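PDB 4ZNM: C-domain type II peptide synthetase from Streptomyces globisporus, which is a condensation-domain protein of the type II peptide synthetase class, folded into two lobes that are each built round a mixed sheet. Local coordinates for residues 56-61 against 386-391; 155-160 against 307-312; 267-272 against 371-376; 365-370 against 431-436. One frame throughout, in Å; residues are numbered along the deposited sequence.

Interaction 1: 56-61 against 386-391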
loop_
_atom_site.group_PDB
_atom_site.type_symbol
_atom_site.label_atom_id
_atom_site.label_comp_id
_atom_site.label_asym_id
_atom_site.label_seq_id
_atom_site.Cartn_x
_atom_site.Cartn_y
_atom_site.Cartn_z
ATOM N N GLY A 56 -20.827 16.426 9.762
ATOM C CA GLY A 56 -22.017 16.903 9.089
ATOM C C GLY A 56 -23.089 15.846 9.134
ATOM O O GLY A 56 -22.825 14.713 9.503
ATOM N N GLY A 57 -24.304 16.230 8.772
ATOM C CA GLY A 57 -25.416 15.301 8.766
ATOM C C GLY A 57 -25.259 14.332 7.618
ATOM O O GLY A 57 -24.674 14.672 6.605
ATOM N N ILE A 58 -25.763 13.109 7.799
ATOM C CA ILE A 58 -25.676 12.065 6.778
ATOM C C ILE A 58 -27.052 11.497 6.577
ATOM O O ILE A 58 -27.711 11.157 7.558
ATOM C CB ILE A 58 -24.734 10.927 7.180
ATOM C CG1 ILE A 58 -23.293 11.423 7.300
ATOM C CG2 ILE A 58 -24.855 9.742 6.180
ATOM C CD1 ILE A 58 -22.393 10.384 7.961
ATOM N N ASP A 59 -27.473 11.379 5.317
ATOM C CA ASP A 59 -28.677 10.608 4.983
ATOM C C ASP A 59 -28.216 9.227 4.528
ATOM O O ASP A 59 -27.683 9.067 3.429
ATOM C CB ASP A 59 -29.513 11.279 3.903
ATOM C CG ASP A 59 -30.817 10.539 3.648
ATOM O OD1 ASP A 59 -31.726 10.680 4.475
ATOM O OD2 ASP A 59 -30.934 9.803 2.650
ATOM N N GLU A 60 -28.426 8.225 5.373
ATOM C CA GLU A 60 -27.819 6.917 5.173
ATOM C C GLU A 60 -28.275 6.265 3.883
ATOM O O GLU A 60 -27.484 5.674 3.152
ATOM C CB GLU A 60 -28.163 6.025 6.354
ATOM C CG GLU A 60 -27.467 6.428 7.649
ATOM C CD GLU A 60 -28.075 5.776 8.903
ATOM O OE1 GLU A 60 -28.825 4.762 8.794
ATOM O OE2 GLU A 60 -27.821 6.319 10.018
ATOM N N GLU A 61 -29.559 6.396 3.586
ATOM C CA GLU A 61 -30.113 5.793 2.379
ATOM C C GLU A 61 -29.477 6.375 1.126
ATOM O O GLU A 61 -29.256 5.667 0.151
ATOM C CB GLU A 61 -31.631 5.995 2.330
ATOM C CG GLU A 61 -32.274 5.503 1.047
ATOM C CD GLU A 61 -33.785 5.644 1.066
ATOM O OE1 GLU A 61 -34.399 5.555 -0.019
ATOM O OE2 GLU A 61 -34.353 5.847 2.161
ATOM N N GLY A 386 -20.011 19.113 -0.708
ATOM C CA GLY A 386 -21.312 19.627 -0.347
ATOM C C GLY A 386 -21.356 20.041 1.107
ATOM O O GLY A 386 -20.573 20.893 1.530
ATOM N N ASP A 387 -22.260 19.435 1.873
ATOM C CA ASP A 387 -22.375 19.762 3.284
ATOM C C ASP A 387 -21.608 18.791 4.181
ATOM O O ASP A 387 -21.725 18.880 5.385
ATOM C CB ASP A 387 -23.852 19.822 3.701
ATOM C CG ASP A 387 -24.519 18.469 3.826
ATOM O OD1 ASP A 387 -23.946 17.416 3.440
ATOM O OD2 ASP A 387 -25.677 18.470 4.314
ATOM N N LEU A 388 -20.847 17.861 3.589
ATOM C CA LEU A 388 -19.973 16.973 4.363
ATOM C C LEU A 388 -18.487 17.339 4.260
ATOM O O LEU A 388 -17.961 17.531 3.168
ATOM C CB LEU A 388 -20.128 15.550 3.911
ATOM C CG LEU A 388 -21.199 14.706 4.547
ATOM C CD1 LEU A 388 -21.062 13.342 3.916
ATOM C CD2 LEU A 388 -21.070 14.642 6.084
ATOM N N THR A 389 -17.847 17.443 5.419
ATOM C CA THR A 389 -16.394 17.507 5.541
ATOM C C THR A 389 -15.831 16.098 5.830
ATOM O O THR A 389 -16.394 15.350 6.617
ATOM C CB THR A 389 -16.012 18.483 6.670
ATOM O OG1 THR A 389 -16.403 19.818 6.311
ATOM C CG2 THR A 389 -14.501 18.423 6.985
ATOM N N TYR A 390 -14.749 15.716 5.176
ATOM C CA TYR A 390 -14.181 14.397 5.373
ATOM C C TYR A 390 -12.654 14.493 5.427
ATOM O O TYR A 390 -12.027 15.256 4.690
ATOM C CB TYR A 390 -14.647 13.412 4.288
ATOM C CG TYR A 390 -14.287 13.758 2.862
ATOM C CD1 TYR A 390 -13.276 13.066 2.182
ATOM C CD2 TYR A 390 -14.978 14.752 2.179
ATOM C CE1 TYR A 390 -12.949 13.375 0.854
ATOM C CE2 TYR A 390 -14.675 15.071 0.869
ATOM C CZ TYR A 390 -13.653 14.388 0.211
ATOM O OH TYR A 390 -13.377 14.699 -1.096
ATOM N N SER A 391 -12.080 13.700 6.321
ATOM C CA SER A 391 -10.670 13.746 6.651
ATOM C C SER A 391 -10.171 12.320 6.786
ATOM O O SER A 391 -10.685 11.567 7.595
ATOM C CB SER A 391 -10.502 14.533 7.956
ATOM O OG SER A 391 -9.243 15.136 8.047
HETATM O O HOH W 1 -25.573 15.320 4.239
#
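L388 CD2 sits on one face of the G56-G57 peptide, about 3.6 Å above its plane and over its carbonyl, while water 1 lies at the edge of the D387 carboxylate, close to its plane. The L388 methyl touches two carbonyl oxygens, with CD2 3.6 Å from G57 O and 3.8 Å from G56 O. The carboxylate does not reach the peptide itself, since D387 OD1 stays 4.3 Å from G57 O. Water 1 closes that gap, giving one proton to G57 O at 2.6 Å and the other to D387 OD1 at 2.8 Å. A sodium ion lies about 5 Å from the D387 side chain, too far for a direct bond.

I58 adds the apolar share. Its CG1 stands beside the backbone N (chi1 -65°) and meets L388 CD2 at 4.1 Å, the two side chains crossing at about a right angle. G56 CA passes D387 O more loosely.

Just past I58, D59 caps helix 60-73. Strands 47-55 and 388-392 run antiparallel next to each other in the six-stranded sheet, T389 pairing with T55. Y176 of helix 162-180 touches L388 and binds D59 N through its hydroxyl.

Interaction 2: 155-160 against 307-312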
loop_
_atom_site.group_PDB
_atom_site.type_symbol
_atom_site.label_atom_id
_atom_site.label_comp_id
_atom_site.label_asym_id
_atom_site.label_seq_id
_atom_site.Cartn_x
_atom_site.Cartn_y
_atom_site.Cartn_z
ATOM N N ALA A 155 -11.843 -2.819 0.234
ATOM C CA ALA A 155 -11.851 -3.222 -1.157
ATOM C C ALA A 155 -10.794 -4.276 -1.375
ATOM O O ALA A 155 -9.741 -4.263 -0.728
ATOM C CB ALA A 155 -11.575 -2.027 -2.043
ATOM N N HIS A 156 -11.054 -5.173 -2.311
ATOM C CA HIS A 156 -10.075 -6.179 -2.616
ATOM C C HIS A 156 -8.873 -5.515 -3.270
ATOM O O HIS A 156 -8.996 -4.636 -4.125
ATOM C CB HIS A 156 -10.643 -7.277 -3.505
ATOM C CG HIS A 156 -9.887 -8.555 -3.362
ATOM N ND1 HIS A 156 -8.744 -8.834 -4.085
ATOM C CD2 HIS A 156 -10.059 -9.593 -2.511
ATOM C CE1 HIS A 156 -8.263 -10.008 -3.700
ATOM N NE2 HIS A 156 -9.046 -10.486 -2.747
ATOM N N HIS A 157 -7.696 -5.939 -2.846
ATOM C CA HIS A 157 -6.469 -5.233 -3.189
ATOM C C HIS A 157 -5.962 -5.599 -4.594
ATOM O O HIS A 157 -4.994 -4.996 -5.098
ATOM C CB HIS A 157 -5.465 -5.518 -2.075
ATOM C CG HIS A 157 -4.275 -4.600 -2.046
ATOM N ND1 HIS A 157 -4.176 -3.443 -2.796
ATOM C CD2 HIS A 157 -3.123 -4.687 -1.346
ATOM C CE1 HIS A 157 -3.016 -2.862 -2.555
ATOM N NE2 HIS A 157 -2.355 -3.597 -1.681
ATOM N N THR A 158 -6.617 -6.578 -5.239
ATOM C CA THR A 158 -6.439 -6.780 -6.686
ATOM C C THR A 158 -7.181 -5.710 -7.484
ATOM O O THR A 158 -6.874 -5.485 -8.653
ATOM C CB THR A 158 -6.956 -8.189 -7.181
ATOM O OG1 THR A 158 -8.345 -8.345 -6.834
ATOM C CG2 THR A 158 -6.131 -9.345 -6.606
ATOM N N ALA A 159 -8.143 -5.043 -6.837
ATOM C CA ALA A 159 -9.033 -4.091 -7.482
ATOM C C ALA A 159 -8.665 -2.626 -7.198
ATOM O O ALA A 159 -9.077 -1.752 -7.927
ATOM C CB ALA A 159 -10.474 -4.346 -7.022
ATOM N N ALA A 160 -7.928 -2.364 -6.123
ATOM C CA ALA A 160 -7.652 -1.000 -5.679
ATOM C C ALA A 160 -6.378 -0.938 -4.889
ATOM O O ALA A 160 -6.110 -1.805 -4.067
ATOM C CB ALA A 160 -8.839 -0.475 -4.820
ATOM N N VAL A 307 -9.745 3.813 -10.900
ATOM C CA VAL A 307 -9.697 2.792 -9.848
ATOM C C VAL A 307 -9.111 1.512 -10.408
ATOM O O VAL A 307 -9.525 0.982 -11.460
ATOM C CB VAL A 307 -11.096 2.591 -9.223
ATOM C CG1 VAL A 307 -11.122 1.427 -8.216
ATOM C CG2 VAL A 307 -11.545 3.885 -8.551
ATOM N N GLY A 308 -8.099 1.039 -9.697
ATOM C CA GLY A 308 -7.379 -0.175 -10.025
ATOM C C GLY A 308 -6.153 -0.287 -9.117
ATOM O O GLY A 308 -5.879 0.610 -8.325
ATOM N N SER A 309 -5.405 -1.366 -9.231
ATOM C CA SER A 309 -4.150 -1.494 -8.495
ATOM C C SER A 309 -2.972 -1.376 -9.471
ATOM O O SER A 309 -2.657 -2.287 -10.241
ATOM C CB SER A 309 -4.139 -2.806 -7.718
ATOM O OG SER A 309 -3.006 -2.853 -6.888
ATOM N N PHE A 310 -2.316 -0.223 -9.403
ATOM C CA PHE A 310 -1.269 0.181 -10.334
ATOM C C PHE A 310 0.134 -0.057 -9.813
ATOM O O PHE A 310 1.091 0.113 -10.548
ATOM C CB PHE A 310 -1.425 1.691 -10.645
ATOM C CG PHE A 310 -2.569 1.999 -11.564
ATOM C CD1 PHE A 310 -3.871 1.826 -11.151
ATOM C CD2 PHE A 310 -2.339 2.491 -12.832
ATOM C CE1 PHE A 310 -4.928 2.120 -11.991
ATOM C CE2 PHE A 310 -3.389 2.780 -13.672
ATOM C CZ PHE A 310 -4.682 2.590 -13.257
ATOM N N ILE A 311 0.279 -0.371 -8.529
ATOM C CA ILE A 311 1.595 -0.288 -7.915
ATOM C C ILE A 311 2.537 -1.325 -8.541
ATOM O O ILE A 311 2.091 -2.356 -9.059
ATOM C CB ILE A 311 1.524 -0.446 -6.394
ATOM C CG1 ILE A 311 0.835 -1.750 -6.002
ATOM C CG2 ILE A 311 0.840 0.792 -5.775
ATOM C CD1 ILE A 311 0.785 -1.960 -4.475
ATOM N N ASN A 312 3.833 -1.045 -8.490
ATOM C CA ASN A 312 4.818 -1.878 -9.204
ATOM C C ASN A 312 6.059 -2.140 -8.329
ATOM O O ASN A 312 6.673 -1.240 -7.787
ATOM C CB ASN A 312 5.195 -1.205 -10.514
ATOM C CG ASN A 312 6.179 -2.012 -11.327
ATOM O OD1 ASN A 312 6.032 -3.237 -11.493
ATOM N ND2 ASN A 312 7.192 -1.330 -11.841
HETATM O O HOH W 2 -2.270 -5.307 -4.953
HETATM O O HOH W 3 -6.511 -3.581 -10.552
#
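Two waters bridge S309 to the turn after H156. Water 2 donates to H157 O at 2.7 Å and pairs with S309 OG at 3.2 Å; it also sits over the centre of the H157 ring, 3.4 Å above its plane. Water 3 donates to T158 O at 2.7 Å and accepts from S309 N at 2.8 Å, so the S309 backbone and hydroxyl each have a link to the turn. S309 chi1 of -173° swings OG away from its own N and onto the H157 side.

Among the direct contacts are two CA-H...O approaches. G308 CA comes to 3.1 Å from A159 O, and A160 CA faces G308 O at 3.6 Å.

Within the turn, H157 ND1 donates to A160 O (2.8 Å, 154°), the acceptor lying close to the ring plane, which fixes the ring's rotation. That ring also stacks on Y46.

Apolar contacts are lighter: I311 CD1 nears H157 CE1 obliquely, and V307 CG1 rests by A159 O.

D161, next in the chain, bonds F310 N through OD2. H156, H157 and D161 occupy the H, H and D positions of the HHxxxDG signature of condensation domains, with alanine in place of its glycine here, and V307 to N312 match the conserved VGxFxN-type sequence that faces it in this family.

Interaction 3: 267-272 against 371-376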
loop_
_atom_site.group_PDB
_atom_site.type_symbol
_atom_site.label_atom_id
_atom_site.label_comp_id
_atom_site.label_asym_id
_atom_site.label_seq_id
_atom_site.Cartn_x
_atom_site.Cartn_y
_atom_site.Cartn_z
ATOM N N SER A 267 14.058 13.555 -0.978
ATOM C CA SER A 267 12.714 13.448 -0.404
ATOM C C SER A 267 12.774 12.803 0.996
ATOM O O SER A 267 13.728 12.057 1.306
ATOM C CB SER A 267 11.811 12.633 -1.310
ATOM O OG SER A 267 12.237 11.287 -1.277
ATOM N N PRO A 268 11.759 13.056 1.839
ATOM C CA PRO A 268 11.722 12.374 3.141
ATOM C C PRO A 268 11.682 10.858 2.992
ATOM O O PRO A 268 12.144 10.132 3.865
ATOM C CB PRO A 268 10.439 12.897 3.793
ATOM C CG PRO A 268 10.201 14.248 3.132
ATOM C CD PRO A 268 10.707 14.095 1.719
ATOM N N PHE A 269 11.133 10.364 1.897
ATOM C CA PHE A 269 11.121 8.924 1.715
ATOM C C PHE A 269 12.510 8.361 1.489
ATOM O O PHE A 269 12.823 7.279 1.987
ATOM C CB PHE A 269 10.256 8.490 0.550
ATOM C CG PHE A 269 10.222 7.016 0.398
ATOM C CD1 PHE A 269 9.625 6.245 1.377
ATOM C CD2 PHE A 269 10.832 6.387 -0.668
ATOM C CE1 PHE A 269 9.588 4.879 1.267
ATOM C CE2 PHE A 269 10.807 5.009 -0.777
ATOM C CZ PHE A 269 10.187 4.260 0.190
HETATM N N MSE A 270 13.329 9.063 0.703
HETATM C CA MSE A 270 14.691 8.612 0.438
HETATM C C MSE A 270 15.467 8.534 1.728
HETATM O O MSE A 270 16.237 7.610 1.914
HETATM C CB MSE A 270 15.419 9.534 -0.512
HETATM C CG MSE A 270 14.992 9.446 -1.935
HETATM SE SE MSE A 270 15.774 10.903 -2.979
HETATM C CE MSE A 270 14.769 10.430 -4.589
ATOM N N THR A 271 15.308 9.535 2.595
ATOM C CA THR A 271 15.925 9.513 3.932
ATOM C C THR A 271 15.493 8.296 4.761
ATOM O O THR A 271 16.325 7.604 5.358
ATOM C CB THR A 271 15.592 10.793 4.716
ATOM O OG1 THR A 271 15.975 11.942 3.942
ATOM C CG2 THR A 271 16.337 10.820 6.053
HETATM N N MSE A 272 14.191 8.033 4.826
HETATM C CA MSE A 272 13.707 6.909 5.616
HETATM C C MSE A 272 14.137 5.552 4.993
HETATM O O MSE A 272 14.493 4.606 5.714
HETATM C CB MSE A 272 12.181 7.015 5.780
HETATM C CG MSE A 272 11.768 8.247 6.740
HETATM SE SE MSE A 272 9.899 8.235 6.897
HETATM C CE MSE A 272 9.738 6.780 8.183
ATOM N N PHE A 371 9.973 -1.998 1.347
ATOM C CA PHE A 371 9.894 -0.728 2.059
ATOM C C PHE A 371 9.264 0.289 1.119
ATOM O O PHE A 371 9.872 0.668 0.133
ATOM C CB PHE A 371 11.279 -0.302 2.522
ATOM C CG PHE A 371 11.283 0.821 3.552
ATOM C CD1 PHE A 371 11.195 2.139 3.164
ATOM C CD2 PHE A 371 11.416 0.535 4.896
ATOM C CE1 PHE A 371 11.201 3.167 4.112
ATOM C CE2 PHE A 371 11.430 1.550 5.855
ATOM C CZ PHE A 371 11.323 2.871 5.456
ATOM N N GLN A 372 8.030 0.695 1.411
ATOM C CA GLN A 372 7.272 1.536 0.487
ATOM C C GLN A 372 6.731 2.794 1.103
ATOM O O GLN A 372 6.362 2.822 2.259
ATOM C CB GLN A 372 6.083 0.764 -0.119
ATOM C CG GLN A 372 4.775 0.787 0.617
ATOM C CD GLN A 372 3.636 0.241 -0.231
ATOM O OE1 GLN A 372 3.046 -0.770 0.107
ATOM N NE2 GLN A 372 3.317 0.922 -1.329
ATOM N N ALA A 373 6.624 3.810 0.268
ATOM C CA ALA A 373 5.846 4.993 0.580
ATOM C C ALA A 373 4.471 4.804 -0.036
ATOM O O ALA A 373 4.335 4.416 -1.175
ATOM C CB ALA A 373 6.536 6.262 0.034
ATOM N N VAL A 374 3.444 5.074 0.741
ATOM C CA VAL A 374 2.092 5.092 0.235
ATOM C C VAL A 374 1.956 6.205 -0.784
ATOM O O VAL A 374 2.331 7.347 -0.528
ATOM C CB VAL A 374 1.078 5.291 1.381
ATOM C CG1 VAL A 374 -0.327 5.398 0.833
ATOM C CG2 VAL A 374 1.145 4.150 2.338
ATOM N N HIS A 375 1.395 5.867 -1.933
ATOM C CA HIS A 375 1.193 6.827 -3.002
ATOM C C HIS A 375 -0.283 7.201 -3.086
ATOM O O HIS A 375 -1.149 6.384 -3.407
ATOM C CB HIS A 375 1.687 6.251 -4.330
ATOM C CG HIS A 375 1.434 7.146 -5.498
ATOM N ND1 HIS A 375 2.248 8.214 -5.816
ATOM C CD2 HIS A 375 0.448 7.134 -6.426
ATOM C CE1 HIS A 375 1.769 8.824 -6.887
ATOM N NE2 HIS A 375 0.678 8.188 -7.276
ATOM N N ALA A 376 -0.575 8.444 -2.769
ATOM C CA ALA A 376 -1.951 8.904 -2.741
ATOM C C ALA A 376 -1.963 10.396 -3.048
ATOM O O ALA A 376 -1.039 11.099 -2.667
ATOM C CB ALA A 376 -2.581 8.615 -1.386
#
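F269 reaches across from the helix to lie on the backbone of strand 371-373. CB leaves the helix toward the strand, and a chi1 of -178° turns CG away from the residue's own N, which carries the ring over A373. CG is 3.8 Å from A373 CB, and CD1 is nearer, at 3.4 Å from the same methyl. The methyl therefore lies over one ring face in a CH-pi contact, 3.7 Å from the F269 centroid and 27° off the normal. CE1 goes further, to 3.3 Å from A373 N, and also brushes Q372 C. At the tip, CZ comes 3.6 Å from F371 O, which lies at the ring edge in plane.

This is helix-on-sheet packing in the lobe with the five-stranded sheet: the axes of 268-272 and 371-373 run nearly antiparallel, 9.4 Å apart at closest. S267 is the N-cap of helix 268-284, OG accepting from M270 N.

One turn along, the F371 ring lies against M272, with F371 CZ 3.6 Å from M272 O. The F269 and F371 rings meet obliquely, centroids 5.8 Å apart and planes at 35°. Both carbonyl oxygens touched by a ring have a polar partner: F371 O accepts from T293 OG1, M272 O from Y445 OH. Y276 stacks on the F371 ring.

Interaction 4: 365-370 against 431-436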
loop_
_atom_site.group_PDB
_atom_site.type_symbol
_atom_site.label_atom_id
_atom_site.label_comp_id
_atom_site.label_asym_id
_atom_site.label_seq_id
_atom_site.Cartn_x
_atom_site.Cartn_y
_atom_site.Cartn_z
ATOM N N ASN A 365 14.007 -20.486 5.497
ATOM C CA ASN A 365 14.344 -19.736 6.688
ATOM C C ASN A 365 14.441 -18.236 6.459
ATOM O O ASN A 365 14.874 -17.514 7.349
ATOM C CB ASN A 365 15.657 -20.259 7.256
ATOM C CG ASN A 365 15.496 -21.631 7.894
ATOM O OD1 ASN A 365 16.035 -22.621 7.402
ATOM N ND2 ASN A 365 14.728 -21.694 8.987
ATOM N N HIS A 366 14.075 -17.759 5.274
ATOM C CA HIS A 366 14.048 -16.304 5.054
ATOM C C HIS A 366 12.808 -15.842 4.295
ATOM O O HIS A 366 12.169 -16.638 3.604
ATOM C CB HIS A 366 15.293 -15.823 4.291
ATOM C CG HIS A 366 16.585 -16.203 4.949
ATOM N ND1 HIS A 366 17.336 -15.321 5.698
ATOM C CD2 HIS A 366 17.245 -17.381 4.979
ATOM C CE1 HIS A 366 18.405 -15.942 6.161
ATOM N NE2 HIS A 366 18.373 -17.191 5.738
ATOM N N GLN A 367 12.505 -14.543 4.425
ATOM C CA GLN A 367 11.565 -13.870 3.552
ATOM C C GLN A 367 12.086 -12.526 3.088
ATOM O O GLN A 367 12.918 -11.887 3.733
ATOM C CB GLN A 367 10.230 -13.650 4.262
ATOM C CG GLN A 367 9.393 -14.865 4.477
ATOM C CD GLN A 367 8.084 -14.510 5.192
ATOM O OE1 GLN A 367 8.110 -14.024 6.314
ATOM N NE2 GLN A 367 6.945 -14.717 4.522
ATOM N N ILE A 368 11.556 -12.054 1.984
ATOM C CA ILE A 368 11.951 -10.750 1.545
ATOM C C ILE A 368 11.082 -9.683 2.217
ATOM O O ILE A 368 9.934 -9.928 2.589
ATOM C CB ILE A 368 11.903 -10.621 0.037
ATOM C CG1 ILE A 368 10.514 -10.866 -0.500
ATOM C CG2 ILE A 368 12.877 -11.589 -0.609
ATOM C CD1 ILE A 368 10.180 -9.848 -1.537
ATOM N N SER A 369 11.672 -8.508 2.367
ATOM C CA SER A 369 10.965 -7.349 2.850
ATOM C C SER A 369 10.904 -6.275 1.780
ATOM O O SER A 369 11.759 -6.183 0.888
ATOM C CB SER A 369 11.625 -6.796 4.112
ATOM O OG SER A 369 12.776 -6.054 3.769
ATOM N N VAL A 370 9.843 -5.496 1.871
ATOM C CA VAL A 370 9.582 -4.374 0.996
ATOM C C VAL A 370 9.466 -3.104 1.850
ATOM O O VAL A 370 8.859 -3.122 2.917
ATOM C CB VAL A 370 8.268 -4.584 0.209
ATOM C CG1 VAL A 370 8.006 -3.437 -0.716
ATOM C CG2 VAL A 370 8.299 -5.875 -0.600
ATOM N N ASN A 431 2.698 -16.781 10.553
ATOM C CA ASN A 431 3.232 -18.133 10.367
ATOM C C ASN A 431 4.770 -18.150 10.183
ATOM O O ASN A 431 5.365 -19.211 10.029
ATOM C CB ASN A 431 2.569 -18.808 9.169
ATOM C CG ASN A 431 2.550 -17.928 7.950
ATOM O OD1 ASN A 431 2.074 -16.809 8.008
ATOM N ND2 ASN A 431 3.054 -18.432 6.838
ATOM N N ARG A 432 5.416 -16.990 10.226
ATOM C CA ARG A 432 6.853 -16.916 9.988
ATOM C C ARG A 432 7.551 -16.081 11.045
ATOM O O ARG A 432 8.691 -16.340 11.370
ATOM C CB ARG A 432 7.132 -16.315 8.604
ATOM C CG ARG A 432 6.623 -17.159 7.418
ATOM C CD ARG A 432 7.256 -18.574 7.322
ATOM N NE ARG A 432 8.683 -18.571 7.051
ATOM C CZ ARG A 432 9.215 -18.476 5.840
ATOM N NH1 ARG A 432 8.434 -18.351 4.778
ATOM N NH2 ARG A 432 10.540 -18.483 5.699
ATOM N N PHE A 433 6.876 -15.060 11.570
ATOM C CA PHE A 433 7.496 -14.196 12.569
ATOM C C PHE A 433 6.670 -14.086 13.812
ATOM O O PHE A 433 5.451 -13.942 13.742
ATOM C CB PHE A 433 7.724 -12.781 12.012
ATOM C CG PHE A 433 8.925 -12.665 11.117
ATOM C CD1 PHE A 433 10.206 -12.644 11.663
ATOM C CD2 PHE A 433 8.779 -12.569 9.739
ATOM C CE1 PHE A 433 11.330 -12.520 10.845
ATOM C CE2 PHE A 433 9.876 -12.445 8.906
ATOM C CZ PHE A 433 11.165 -12.405 9.459
ATOM N N LYS A 434 7.358 -14.091 14.948
ATOM C CA LYS A 434 6.782 -13.697 16.223
ATOM C C LYS A 434 6.667 -12.183 16.360
ATOM O O LYS A 434 7.499 -11.428 15.820
ATOM C CB LYS A 434 7.637 -14.240 17.357
ATOM C CG LYS A 434 7.576 -15.745 17.490
ATOM C CD LYS A 434 8.818 -16.255 18.191
ATOM C CE LYS A 434 8.527 -17.482 19.038
ATOM N NZ LYS A 434 9.678 -18.422 19.034
ATOM N N ASP A 435 5.662 -11.744 17.116
ATOM C CA ASP A 435 5.384 -10.304 17.283
ATOM C C ASP A 435 6.551 -9.535 17.912
ATOM O O ASP A 435 6.829 -8.394 17.542
ATOM C CB ASP A 435 4.142 -10.098 18.149
ATOM C CG ASP A 435 2.892 -10.698 17.527
ATOM O OD1 ASP A 435 2.767 -10.675 16.284
ATOM O OD2 ASP A 435 2.032 -11.202 18.288
ATOM N N GLU A 436 7.221 -10.183 18.857
ATOM C CA GLU A 436 8.342 -9.608 19.587
ATOM C C GLU A 436 9.531 -9.300 18.668
ATOM O O GLU A 436 10.184 -8.273 18.785
ATOM C CB GLU A 436 8.776 -10.569 20.691
ATOM C CG GLU A 436 7.724 -10.771 21.784
ATOM C CD GLU A 436 6.509 -11.637 21.360
ATOM O OE1 GLU A 436 6.586 -12.371 20.333
ATOM O OE2 GLU A 436 5.475 -11.576 22.076
#
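Q367 and R432 carry most of this contact by stacking their flat groups. The side-chain amide of Q367 is stacked offset against the R432 guanidinium, on its NH1 side, with planes 28° apart. One guanidinium face is covered toward its rim by Q367 CG, which sits 3.6 Å from R432 NH1. The arginine bends twice, first at chi2 (-61°) and then in the same sense at chi3, which folds its head back alongside the glutamine.

Van der Waals contact surrounds the amide oxygen: Q367 OE1 meets R432 CB at 3.4 Å and R432 CG at 3.6 Å, while F433 CE2 approaches it at 3.5 Å, oblique to the ring. The Q367 and F433 side chains run alongside one another, pointing opposite ways.

The contact joins the second strand of the five-stranded sheet, just inside edge strand 227-229, to the turn leading into the last helix of the chain, 435-454. Strand 366-373 lies between strands 227-229 and 410-416, and residues 431-434 link strand 422-429 to that helix, with K434 at its N-cap.

Hydrogen bonding across the segments is slight. R432 NH2 gives a weak bond to H366 O, 3.2 Å long with an angle of 134° at the hydrogen. The stronger polar ties of both side chains lead elsewhere: R432 NE donates to I232 O and NH2 to T230 OG1, while Q367 NE2 bonds D408 OD1 and N429 OD1. These outside bonds hold the buried amide and the guanidinium in their stacked places. F433 meanwhile packs on L228 and V410.

Overall arrangement
Interaction 1 is a surface contact, about 42 Å from interaction 4 between centres and across the chain's centre from it. Interactions 2 and 4 are buried, and interaction 3 partly so. The first two reach the six-stranded sheet, whereas interactions 3 and 4 share strand 366-373 of the five-stranded one, their segments adjoining in sequence. Interaction 2 lies close to the chain's centre and comes within about 5 Å of interaction 3, nearest atoms. Chemistry follows place: waters bridge the segments of interactions 1 and 2, aromatic rings pack on backbone in interaction 3, and interaction 4 stacks an amide on a guanidinium, with a weak hydrogen bond.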